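Local coordinates for protein S12 family peptidase (Streptomyces sp. 82F2, PDB 3WWX) that probably hydrolyses amide bonds in D-amino acid substrates, as a D-stereospecific amidohydrolase of the S12 peptidase family with a serine beta-lactamase-like fold, at residues Q12-A17 / P23-Q28; P5-T10 / D34-T39; T97-L102 / L265-T270. All coordinates share one frame; numbering follows the deposited sequence.

Contact 1: Q12-A17 / P23-Q28; sequences QALEAA and PGAVAQ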
ATOM      1  N   GLN A  12      20.687   7.891  10.762  1.00 18.59           N
ATOM      2  CA  GLN A  12      20.279   8.819  11.800  1.00 19.96           C
ATOM      3  C   GLN A  12      18.757   8.884  11.928  1.00 17.85           C
ATOM      4  O   GLN A  12      18.210   8.975  13.026  1.00 19.52           O
ATOM      5  CB  GLN A  12      20.841  10.201  11.450  1.00 21.76           C
ATOM      6  CG  GLN A  12      21.075  11.159  12.577  1.00 35.05           C
ATOM      7  CD  GLN A  12      21.943  12.326  12.117  1.00 43.72           C
ATOM      8  OE1 GLN A  12      22.979  12.122  11.484  1.00 41.61           O
ATOM      9  NE2 GLN A  12      21.506  13.549  12.401  1.00 49.47           N
ATOM     10  N   ALA A  13      18.061   8.846  10.788  1.00 17.01           N
ATOM     11  CA  ALA A  13      16.609   8.944  10.774  1.00 16.11           C
ATOM     12  C   ALA A  13      15.960   7.680  11.358  1.00 14.84           C
ATOM     13  O   ALA A  13      14.928   7.755  12.004  1.00 16.40           O
ATOM     14  CB  ALA A  13      16.101   9.207   9.353  1.00 15.24           C
ATOM     15  N   LEU A  14      16.588   6.537  11.144  1.00 13.62           N
ATOM     16  CA  LEU A  14      16.133   5.312  11.797  1.00 14.52           C
ATOM     17  C   LEU A  14      16.301   5.432  13.310  1.00 15.34           C
ATOM     18  O   LEU A  14      15.410   5.042  14.081  1.00 16.07           O
ATOM     19  CB  LEU A  14      16.907   4.097  11.306  1.00 13.72           C
ATOM     20  CG  LEU A  14      16.770   3.738   9.817  1.00 14.57           C
ATOM     21  CD1 LEU A  14      17.594   2.532   9.478  1.00 14.56           C
ATOM     22  CD2 LEU A  14      15.302   3.514   9.450  1.00 13.45           C
ATOM     23  N   GLU A  15      17.458   5.951  13.734  1.00 14.54           N
ATOM     24  CA  GLU A  15      17.686   6.156  15.160  1.00 16.44           C
ATOM     25  C   GLU A  15      16.673   7.133  15.766  1.00 18.00           C
ATOM     26  O   GLU A  15      16.194   6.934  16.888  1.00 17.37           O
ATOM     27  CB  GLU A  15      19.107   6.660  15.408  1.00 19.60           C
ATOM     28  CG  GLU A  15      20.201   5.732  14.938  1.00 19.64           C
ATOM     29  CD  GLU A  15      20.324   4.464  15.736  1.00 32.09           C
ATOM     30  OE1 GLU A  15      19.607   4.316  16.752  1.00 36.10           O
ATOM     31  OE2 GLU A  15      21.151   3.602  15.346  1.00 38.28           O
ATOM     32  N   ALA A  16      16.306   8.179  15.033  1.00 15.85           N
ATOM     33  CA  ALA A  16      15.275   9.096  15.517  1.00 17.79           C
ATOM     34  C   ALA A  16      13.914   8.419  15.716  1.00 17.24           C
ATOM     35  O   ALA A  16      13.183   8.722  16.661  1.00 19.75           O
ATOM     36  CB  ALA A  16      15.139  10.285  14.600  1.00 20.62           C
ATOM     37  N   ALA A  17      13.561   7.519  14.802  1.00 16.76           N
ATOM     38  CA  ALA A  17      12.310   6.786  14.932  1.00 16.02           C
ATOM     39  C   ALA A  17      12.300   5.949  16.207  1.00 14.25           C
ATOM     40  O   ALA A  17      11.308   5.918  16.933  1.00 16.68           O
ATOM     41  CB  ALA A  17      12.126   5.894  13.705  1.00 14.20           C
ATOM     42  N   PRO A  23      10.106   0.281  18.419  1.00 13.28           N
ATOM     43  CA  PRO A  23      11.041  -0.715  18.965  1.00 13.72           C
ATOM     44  C   PRO A  23      12.167  -1.122  18.017  1.00 15.25           C
ATOM     45  O   PRO A  23      13.300  -1.319  18.451  1.00 15.21           O
ATOM     46  CB  PRO A  23      10.119  -1.902  19.303  1.00 14.77           C
ATOM     47  CG  PRO A  23       8.814  -1.242  19.650  1.00 11.89           C
ATOM     48  CD  PRO A  23       8.707  -0.132  18.612  1.00 13.51           C
ATOM     49  N   GLY A  24      11.869  -1.252  16.727  1.00 12.63           N
ATOM     50  CA  GLY A  24      12.866  -1.620  15.754  1.00 12.45           C
ATOM     51  C   GLY A  24      12.541  -1.042  14.385  1.00 12.43           C
ATOM     52  O   GLY A  24      11.421  -1.203  13.884  1.00 12.18           O
ATOM     53  N   ALA A  25      13.525  -0.370  13.792  1.00 12.83           N
ATOM     54  CA  ALA A  25      13.393   0.279  12.496  1.00 11.95           C
ATOM     55  C   ALA A  25      14.387  -0.327  11.526  1.00 11.98           C
ATOM     56  O   ALA A  25      15.528  -0.615  11.877  1.00 13.05           O
ATOM     57  CB  ALA A  25      13.646   1.773  12.640  1.00 13.28           C
ATOM     58  N   VAL A  26      13.956  -0.534  10.288  1.00 10.29           N
ATOM     59  CA  VAL A  26      14.834  -1.038   9.235  1.00 11.29           C
ATOM     60  C   VAL A  26      14.598  -0.266   7.947  1.00 11.75           C
ATOM     61  O   VAL A  26      13.467   0.137   7.652  1.00 11.42           O
ATOM     62  CB  VAL A  26      14.609  -2.558   8.976  1.00 12.07           C
ATOM     63  CG1 VAL A  26      13.136  -2.865   8.690  1.00 10.26           C
ATOM     64  CG2 VAL A  26      15.493  -3.082   7.858  1.00 12.61           C
ATOM     65  N   ALA A  27      15.666  -0.055   7.180  1.00 12.41           N
ATOM     66  CA  ALA A  27      15.546   0.480   5.826  1.00 11.59           C
ATOM     67  C   ALA A  27      16.668  -0.059   4.978  1.00 13.17           C
ATOM     68  O   ALA A  27      17.719  -0.476   5.489  1.00 11.82           O
ATOM     69  CB  ALA A  27      15.561   2.007   5.818  1.00 12.09           C
ATOM     70  N   GLN A  28      16.403  -0.124   3.682  1.00 11.70           N
ATOM     71  CA  GLN A  28      17.436  -0.358   2.695  1.00 11.04           C
ATOM     72  C   GLN A  28      17.294   0.683   1.615  1.00 10.58           C
ATOM     73  O   GLN A  28      16.202   1.192   1.372  1.00 10.47           O
ATOM     74  CB  GLN A  28      17.330  -1.746   2.085  1.00 11.04           C
ATOM     75  CG  GLN A  28      17.625  -2.884   3.049  1.00 10.47           C
ATOM     76  CD  GLN A  28      17.477  -4.246   2.393  1.00 10.68           C
ATOM     77  OE1 GLN A  28      17.613  -4.374   1.169  1.00 12.45           O
ATOM     78  NE2 GLN A  28      17.193  -5.274   3.187  1.00 12.75           N
TER
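The backbone bond from Ala16 N to Gln12 O, 2.9 Å long, belongs to the helical turn from which Leu14 drops its methyl groups onto Ala25 and Ala27 of the neighbouring strand. No hydrogen bond links the two segments; their side chains meet through apolar groups. The helix and strand run nearly antiparallel, their axes at 157° and 7.9 Å apart at closest approach, and Leu14 CA lies 5.8 Å from Ala25 CA.

Leu14 does most of the touching. Its CG lies beside the backbone N (chi1 -63°) and the chain beyond is extended, which carries both branches down to the strand. CD2 settles between two alanine methyls, 4.0 Å from Ala25 CB and 3.9 Å from Ala27 CB, and so bridges the two residues that face the helix while passing above the intervening Val26 backbone. CD1 is directed across the strand, toward strand 36-41, and comes 4.0 Å from Ala27 N. The Ala25 methyl also meets Leu14 O at 4.0 Å, bringing the strand close to the helix backbone itself.

Val26 points to the other side of the strand, where it touches Ser244 of helix 244-255. On the near side Leu14 extends its cover to Trp36 and Ala40 of strand 36-41, whereas Ala17 and Ala25 both touch Phe326 of strand 320-326. The 24-31 strand is thus covered on both faces. An amino-terminal helix that turns back through a short connection and lies against the antiparallel sheet is characteristic of the alpha/beta domain of serine beta-lactamases and penicillin-recognising enzymes.

Contact 2: P5-T10 / D34-T39; sequences PDHAAT and DRWTGT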
ATOM      1  N   PRO A   5      29.922   3.745   0.557  1.00 42.66           N
ATOM      2  CA  PRO A   5      28.701   4.018  -0.208  1.00 39.93           C
ATOM      3  C   PRO A   5      28.033   5.320   0.246  1.00 39.38           C
ATOM      4  O   PRO A   5      28.035   6.195  -0.624  1.00 47.80           O
ATOM      5  CB  PRO A   5      27.834   2.784   0.050  1.00 43.78           C
ATOM      6  CG  PRO A   5      28.811   1.678   0.362  1.00 44.14           C
ATOM      7  CD  PRO A   5      30.180   2.300   0.655  1.00 39.62           C
ATOM      8  N   ASP A   6      27.496   5.403   1.487  1.00 33.33           N
ATOM      9  CA  ASP A   6      27.178   6.669   2.239  1.00 41.13           C
ATOM     10  C   ASP A   6      25.730   6.984   2.761  1.00 37.40           C
ATOM     11  O   ASP A   6      25.139   8.016   2.416  1.00 38.41           O
ATOM     12  CB  ASP A   6      27.473   7.866   1.394  1.00 42.74           C
ATOM     13  CG  ASP A   6      26.358   8.127   0.474  1.00 47.72           C
ATOM     14  OD1 ASP A   6      25.820   7.159  -0.104  1.00 51.11           O
ATOM     15  OD2 ASP A   6      25.956   9.313   0.316  1.00 54.89           O
ATOM     16  N   HIS A   7      25.160   6.227   3.667  1.00 26.51           N
ATOM     17  CA  HIS A   7      23.754   6.526   3.997  1.00 20.30           C
ATOM     18  C   HIS A   7      23.557   7.034   5.419  1.00 21.50           C
ATOM     19  O   HIS A   7      22.557   6.762   6.074  1.00 18.94           O
ATOM     20  CB  HIS A   7      22.898   5.316   3.648  1.00 18.67           C
ATOM     21  CG  HIS A   7      22.873   5.006   2.181  1.00 15.80           C
ATOM     22  ND1 HIS A   7      21.811   5.337   1.369  1.00 15.29           N
ATOM     23  CD2 HIS A   7      23.792   4.424   1.374  1.00 15.45           C
ATOM     24  CE1 HIS A   7      22.061   4.945   0.134  1.00 12.79           C
ATOM     25  NE2 HIS A   7      23.262   4.392   0.107  1.00 15.30           N
ATOM     26  N   ALA A   8      24.497   7.849   5.885  1.00 21.62           N
ATOM     27  CA  ALA A   8      24.531   8.230   7.297  1.00 21.95           C
ATOM     28  C   ALA A   8      23.294   8.989   7.781  1.00 18.43           C
ATOM     29  O   ALA A   8      22.829   8.766   8.892  1.00 19.09           O
ATOM     30  CB  ALA A   8      25.813   9.044   7.603  1.00 22.91           C
ATOM     31  N   ALA A   9      22.754   9.891   6.966  1.00 17.78           N
ATOM     32  CA  ALA A   9      21.566  10.637   7.353  1.00 17.26           C
ATOM     33  C   ALA A   9      20.394   9.675   7.531  1.00 14.55           C
ATOM     34  O   ALA A   9      19.556   9.848   8.421  1.00 17.61           O
ATOM     35  CB  ALA A   9      21.238  11.680   6.315  1.00 20.93           C
ATOM     36  N   THR A  10      20.330   8.670   6.668  1.00 16.44           N
ATOM     37  CA  THR A  10      19.210   7.731   6.733  1.00 14.72           C
ATOM     38  C   THR A  10      19.314   6.887   8.000  1.00 14.87           C
ATOM     39  O   THR A  10      18.309   6.659   8.668  1.00 14.32           O
ATOM     40  CB  THR A  10      19.169   6.877   5.493  1.00 13.96           C
ATOM     41  OG1 THR A  10      19.305   7.739   4.359  1.00 15.23           O
ATOM     42  CG2 THR A  10      17.824   6.118   5.396  1.00 13.99           C
ATOM     43  N   ASP A  34      24.661  -0.151  -5.535  1.00 18.54           N
ATOM     44  CA  ASP A  34      25.272  -0.457  -4.223  1.00 20.25           C
ATOM     45  C   ASP A  34      24.275  -0.330  -3.064  1.00 18.70           C
ATOM     46  O   ASP A  34      24.156   0.708  -2.431  1.00 18.69           O
ATOM     47  CB  ASP A  34      26.525   0.394  -3.978  1.00 23.76           C
ATOM     48  CG  ASP A  34      27.529   0.259  -5.106  1.00 26.13           C
ATOM     49  OD1 ASP A  34      27.904  -0.889  -5.422  1.00 26.44           O
ATOM     50  OD2 ASP A  34      27.888   1.292  -5.711  1.00 27.85           O
ATOM     51  N   ARG A  35      23.572  -1.426  -2.809  1.00 23.19           N
ATOM     52  CA  ARG A  35      22.492  -1.448  -1.822  1.00 20.38           C
ATOM     53  C   ARG A  35      23.012  -1.361  -0.385  1.00 19.83           C
ATOM     54  O   ARG A  35      23.857  -2.157   0.016  1.00 27.81           O
ATOM     55  CB  ARG A  35      21.658  -2.717  -2.017  1.00 23.39           C
ATOM     56  CG  ARG A  35      20.354  -2.780  -1.191  1.00 20.82           C
ATOM     57  CD  ARG A  35      19.492  -3.957  -1.660  1.00 18.20           C
ATOM     58  NE  ARG A  35      20.266  -5.201  -1.695  1.00 22.00           N
ATOM     59  CZ  ARG A  35      20.390  -6.070  -0.688  1.00 26.59           C
ATOM     60  NH1 ARG A  35      19.761  -5.888   0.474  1.00 23.43           N
ATOM     61  NH2 ARG A  35      21.142  -7.151  -0.853  1.00 29.56           N
ATOM     62  N   TRP A  36      22.469  -0.406   0.374  1.00 15.05           N
ATOM     63  CA  TRP A  36      22.769  -0.177   1.784  1.00 14.09           C
ATOM     64  C   TRP A  36      21.641  -0.722   2.653  1.00 16.95           C
ATOM     65  O   TRP A  36      20.478  -0.643   2.262  1.00 15.10           O
ATOM     66  CB  TRP A  36      22.885   1.318   2.038  1.00 16.24           C
ATOM     67  CG  TRP A  36      22.834   1.736   3.488  1.00 16.71           C
ATOM     68  CD1 TRP A  36      23.887   1.794   4.367  1.00 19.44           C
ATOM     69  CD2 TRP A  36      21.685   2.183   4.220  1.00 14.78           C
ATOM     70  NE1 TRP A  36      23.460   2.234   5.587  1.00 18.42           N
ATOM     71  CE2 TRP A  36      22.115   2.496   5.527  1.00 17.73           C
ATOM     72  CE3 TRP A  36      20.333   2.358   3.896  1.00 16.88           C
ATOM     73  CZ2 TRP A  36      21.247   2.956   6.504  1.00 19.24           C
ATOM     74  CZ3 TRP A  36      19.475   2.817   4.873  1.00 17.26           C
ATOM     75  CH2 TRP A  36      19.931   3.112   6.159  1.00 18.96           C
ATOM     76  N   THR A  37      21.994  -1.256   3.823  1.00 13.97           N
ATOM     77  CA  THR A  37      21.028  -1.769   4.787  1.00 13.76           C
ATOM     78  C   THR A  37      21.314  -1.143   6.142  1.00 16.55           C
ATOM     79  O   THR A  37      22.465  -1.105   6.607  1.00 16.26           O
ATOM     80  CB  THR A  37      21.116  -3.292   4.910  1.00 12.63           C
ATOM     81  OG1 THR A  37      20.814  -3.923   3.663  1.00 15.56           O
ATOM     82  CG2 THR A  37      20.138  -3.811   5.977  1.00 16.07           C
ATOM     83  N   GLY A  38      20.271  -0.641   6.782  1.00 13.90           N
ATOM     84  CA  GLY A  38      20.390  -0.036   8.090  1.00 13.93           C
ATOM     85  C   GLY A  38      19.312  -0.501   9.045  1.00 15.39           C
ATOM     86  O   GLY A  38      18.177  -0.773   8.639  1.00 13.77           O
ATOM     87  N   THR A  39      19.670  -0.593  10.323  1.00 13.64           N
ATOM     88  CA  THR A  39      18.732  -0.911  11.385  1.00 13.40           C
ATOM     89  C   THR A  39      18.988  -0.036  12.589  1.00 15.87           C
ATOM     90  O   THR A  39      20.127   0.414  12.800  1.00 15.88           O
ATOM     91  CB  THR A  39      18.851  -2.381  11.841  1.00 16.08           C
ATOM     92  OG1 THR A  39      20.209  -2.656  12.212  1.00 19.01           O
ATOM     93  CG2 THR A  39      18.447  -3.331  10.737  1.00 15.10           C
TER
HETATM   94  O   HOH W   1      23.616   3.438  -2.571  1.00 15.98           O
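His7, at the N-cap position of the first helix, faces Trp36 of an edge strand with their CA atoms 7.1 Å apart, and one helical turn later Thr10 lies across from Gly38. Trp36 CG is anti to the backbone N (chi1 165°), which lays the indole along His7. The aromatic rings form an offset stack: the imidazole and the five-membered ring of Trp36 are inclined by 14°, with centroids 4.5 Å apart. They slide past each other, each placing its own CB over the face of its partner. His7 CB stands 3.4 Å from the centroid of the Trp36 five-membered ring, and Trp36 CB lies 3.3 Å from His7 CD2. The other indole face rests on Gly38 N. Thr10 CG2 reaches Trp36 CZ3 at 3.7 Å, obliquely to the ring.

Both imidazole nitrogens are engaged. Water 1 lies at the ring edge, 2.9 Å from His7 NE2, and donates to Asp34 O, while His7 ND1 is hydrogen-bonded to Glu341 of helix 334-343. Thr10 OG1 uses the same carboxylate oxygen, tying this helix to the carboxy-terminal one. Such pairing of the two terminal helices over one sheet face is typical of the beta-lactamase fold.

Contact 3: T97-L102 / L265-T270; sequences TVRQLL and LNEMTT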
ATOM      1  N   THR A  97     -15.818   4.652 -12.682  1.00 13.77           N
ATOM      2  CA  THR A  97     -14.961   3.844 -13.546  1.00 15.05           C
ATOM      3  C   THR A  97     -13.877   3.126 -12.745  1.00 12.45           C
ATOM      4  O   THR A  97     -13.606   3.476 -11.595  1.00 13.43           O
ATOM      5  CB  THR A  97     -14.261   4.697 -14.609  1.00 17.39           C
ATOM      6  OG1 THR A  97     -13.316   5.570 -13.986  1.00 15.55           O
ATOM      7  CG2 THR A  97     -15.282   5.548 -15.359  1.00 17.47           C
ATOM      8  N   VAL A  98     -13.281   2.110 -13.351  1.00 13.39           N
ATOM      9  CA  VAL A  98     -12.226   1.359 -12.687  1.00 12.15           C
ATOM     10  C   VAL A  98     -11.056   2.308 -12.393  1.00 13.01           C
ATOM     11  O   VAL A  98     -10.449   2.225 -11.316  1.00 12.60           O
ATOM     12  CB  VAL A  98     -11.785   0.138 -13.516  1.00 13.56           C
ATOM     13  CG1 VAL A  98     -10.649  -0.600 -12.855  1.00 14.85           C
ATOM     14  CG2 VAL A  98     -12.965  -0.803 -13.746  1.00 15.86           C
ATOM     15  N   ARG A  99     -10.771   3.242 -13.300  1.00 12.64           N
ATOM     16  CA  ARG A  99      -9.709   4.232 -13.073  1.00 11.49           C
ATOM     17  C   ARG A  99      -9.956   5.035 -11.806  1.00 10.67           C
ATOM     18  O   ARG A  99      -9.033   5.311 -11.049  1.00 12.26           O
ATOM     19  CB  ARG A  99      -9.589   5.186 -14.265  1.00 12.76           C
ATOM     20  CG  ARG A  99      -8.370   6.119 -14.211  1.00 14.60           C
ATOM     21  CD  ARG A  99      -8.333   7.124 -15.401  1.00 13.85           C
ATOM     22  NE  ARG A  99      -8.438   6.409 -16.669  1.00 14.74           N
ATOM     23  CZ  ARG A  99      -7.465   5.680 -17.207  1.00 15.42           C
ATOM     24  NH1 ARG A  99      -6.266   5.606 -16.626  1.00 13.62           N
ATOM     25  NH2 ARG A  99      -7.673   5.026 -18.350  1.00 16.86           N
ATOM     26  N   GLN A 100     -11.210   5.413 -11.567  1.00 12.85           N
ATOM     27  CA  GLN A 100     -11.554   6.190 -10.390  1.00 12.10           C
ATOM     28  C   GLN A 100     -11.395   5.398  -9.084  1.00 11.30           C
ATOM     29  O   GLN A 100     -11.128   5.991  -8.043  1.00 12.00           O
ATOM     30  CB  GLN A 100     -12.978   6.749 -10.530  1.00 13.96           C
ATOM     31  CG  GLN A 100     -13.090   7.805 -11.606  1.00 13.27           C
ATOM     32  CD  GLN A 100     -14.521   8.213 -11.878  1.00 16.97           C
ATOM     33  OE1 GLN A 100     -15.439   7.401 -11.800  1.00 19.48           O
ATOM     34  NE2 GLN A 100     -14.710   9.487 -12.198  1.00 18.60           N
ATOM     35  N   LEU A 101     -11.526   4.076  -9.153  1.00 10.65           N
ATOM     36  CA  LEU A 101     -11.139   3.238  -8.010  1.00 10.49           C
ATOM     37  C   LEU A 101      -9.662   3.417  -7.740  1.00 12.29           C
ATOM     38  O   LEU A 101      -9.244   3.643  -6.602  1.00 10.52           O
ATOM     39  CB  LEU A 101     -11.398   1.759  -8.285  1.00 12.05           C
ATOM     40  CG  LEU A 101     -12.815   1.314  -8.687  1.00 10.90           C
ATOM     41  CD1 LEU A 101     -12.841  -0.176  -8.910  1.00 12.05           C
ATOM     42  CD2 LEU A 101     -13.839   1.729  -7.619  1.00 11.96           C
ATOM     43  N   LEU A 102      -8.853   3.343  -8.791  1.00 10.86           N
ATOM     44  CA  LEU A 102      -7.408   3.259  -8.614  1.00 10.60           C
ATOM     45  C   LEU A 102      -6.742   4.549  -8.165  1.00 10.37           C
ATOM     46  O   LEU A 102      -5.668   4.504  -7.563  1.00 10.39           O
ATOM     47  CB  LEU A 102      -6.751   2.747  -9.896  1.00 11.06           C
ATOM     48  CG  LEU A 102      -7.166   1.355 -10.325  1.00 10.49           C
ATOM     49  CD1 LEU A 102      -6.573   1.079 -11.702  1.00 14.98           C
ATOM     50  CD2 LEU A 102      -6.755   0.284  -9.325  1.00 13.77           C
ATOM     51  N   LEU A 265       2.319   3.040 -18.066  1.00 13.43           N
ATOM     52  CA  LEU A 265       3.029   3.767 -17.024  1.00 13.74           C
ATOM     53  C   LEU A 265       2.653   5.249 -17.022  1.00 14.27           C
ATOM     54  O   LEU A 265       2.605   5.911 -15.983  1.00 14.12           O
ATOM     55  CB  LEU A 265       4.540   3.590 -17.173  1.00 14.52           C
ATOM     56  CG  LEU A 265       5.421   4.154 -16.053  1.00 13.49           C
ATOM     57  CD1 LEU A 265       5.009   3.622 -14.685  1.00 17.08           C
ATOM     58  CD2 LEU A 265       6.857   3.819 -16.321  1.00 16.54           C
ATOM     59  N   ASN A 266       2.378   5.797 -18.203  1.00 15.65           N
ATOM     60  CA  ASN A 266       1.917   7.179 -18.271  1.00 15.99           C
ATOM     61  C   ASN A 266       0.577   7.378 -17.542  1.00 13.06           C
ATOM     62  O   ASN A 266       0.385   8.375 -16.844  1.00 14.81           O
ATOM     63  CB  ASN A 266       1.720   7.603 -19.723  1.00 16.94           C
ATOM     64  CG  ASN A 266       1.284   9.039 -19.840  1.00 30.23           C
ATOM     65  OD1 ASN A 266       1.989   9.957 -19.403  1.00 31.66           O
ATOM     66  ND2 ASN A 266       0.104   9.252 -20.417  1.00 33.59           N
ATOM     67  N   GLU A 267      -0.347   6.445 -17.721  1.00 13.80           N
ATOM     68  CA  GLU A 267      -1.623   6.486 -17.000  1.00 12.75           C
ATOM     69  C   GLU A 267      -1.382   6.369 -15.502  1.00 12.72           C
ATOM     70  O   GLU A 267      -1.999   7.080 -14.724  1.00 13.88           O
ATOM     71  CB  GLU A 267      -2.563   5.392 -17.491  1.00 13.85           C
ATOM     72  CG  GLU A 267      -3.121   5.698 -18.898  1.00 15.30           C
ATOM     73  CD  GLU A 267      -4.189   4.725 -19.384  1.00 21.14           C
ATOM     74  OE1 GLU A 267      -4.864   4.081 -18.558  1.00 16.76           O
ATOM     75  OE2 GLU A 267      -4.363   4.609 -20.625  1.00 21.23           O
ATOM     76  N   MET A 268      -0.478   5.479 -15.114  1.00 12.41           N
ATOM     77  CA  MET A 268      -0.209   5.255 -13.704  1.00 13.53           C
ATOM     78  C   MET A 268       0.324   6.505 -13.030  1.00 12.62           C
ATOM     79  O   MET A 268       0.017   6.767 -11.864  1.00 12.48           O
ATOM     80  CB  MET A 268       0.795   4.127 -13.528  1.00 11.82           C
ATOM     81  CG  MET A 268       0.868   3.629 -12.096  1.00 12.25           C
ATOM     82  SD  MET A 268       2.011   2.246 -11.945  1.00 13.70           S
ATOM     83  CE  MET A 268       1.119   1.247 -10.756  1.00 12.55           C
ATOM     84  N   THR A 269       1.138   7.266 -13.764  1.00 11.87           N
ATOM     85  CA  THR A 269       1.773   8.467 -13.240  1.00 13.20           C
ATOM     86  C   THR A 269       0.997   9.751 -13.577  1.00 13.68           C
ATOM     87  O   THR A 269       1.515  10.849 -13.368  1.00 14.78           O
ATOM     88  CB  THR A 269       3.217   8.620 -13.754  1.00 13.09           C
ATOM     89  OG1 THR A 269       3.217   8.643 -15.191  1.00 16.09           O
ATOM     90  CG2 THR A 269       4.077   7.486 -13.258  1.00 14.23           C
ATOM     91  N   THR A 270      -0.241   9.611 -14.049  1.00 14.08           N
ATOM     92  CA  THR A 270      -1.138  10.749 -14.186  1.00 13.58           C
ATOM     93  C   THR A 270      -1.839  10.949 -12.849  1.00 14.90           C
ATOM     94  O   THR A 270      -2.677  10.141 -12.444  1.00 15.20           O
ATOM     95  CB  THR A 270      -2.146  10.518 -15.305  1.00 16.92           C
ATOM     96  OG1 THR A 270      -1.431  10.406 -16.542  1.00 17.05           O
ATOM     97  CG2 THR A 270      -3.134  11.685 -15.390  1.00 14.84           C
TER
HETATM   98  O   HOH W   2      -4.717   7.638 -15.023  1.00 14.08           O
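Arg99 leaves its helix with CG anti to the backbone N and then bends at chi3 (-53°), while Glu267 has CG beside its backbone N (chi1 -72°) and an extended chain beyond, and these turns bring guanidinium and carboxylate together. The side chains meet at about a right angle. Arg99 makes an end-on salt bridge in which both terminal nitrogens converge on one oxygen: NH1 lies 2.8 Å from Glu267 OE1, and NH2 lies 3.0 Å from the same Glu267 OE1. That oxygen sits at the edge of the guanidinium, practically in its plane. Seen from the carboxylate the approach differs, because both nitrogens come from above one face and the two planes are 68° apart. Sharing one acceptor leaves both hydrogen bonds bent.

Water 2 supplies a second link, accepting from Arg99 NH1 at 3.0 Å and donating to Glu267 O at 2.8 Å, so that one arginine nitrogen is tied to both the side chain and the backbone of Glu267. Beyond the pair, Asp75 forms a salt bridge with Arg99 NE, and Gln67 of helix 55-68 gives OE1 of Glu267 a third donor. Helix 98-102, opened by the capping box of Thr97 and Gln100, is thereby joined at the protein surface to the carboxy-terminal end of helix 262-268, with Leu102 and Met268 packing against helix 55-68.

Overall arrangement
Contacts 1 and 2 form one continuous patch, their centres 11 Å apart: both use helix 8-19, and strands 24-31 and 36-41 are neighbours in the sheet, paired by a backbone hydrogen bond between Gly38 N and Ala27 O, 2.9 Å. Contact 3 lies on the far side of the chain's centre from contact 1, among the helices, with its centre 33 Å from the centre of either and nearest atoms about 19 Å from contact 1. The bound octane 1,8-diamine is about 13 Å from the side chain of Ala25 in contact 1. Its pocket includes Gly304, Ile305 and Ser309 on strands 297-305 and 308-315, and strand 320-326 separates the latter from strand 24-31.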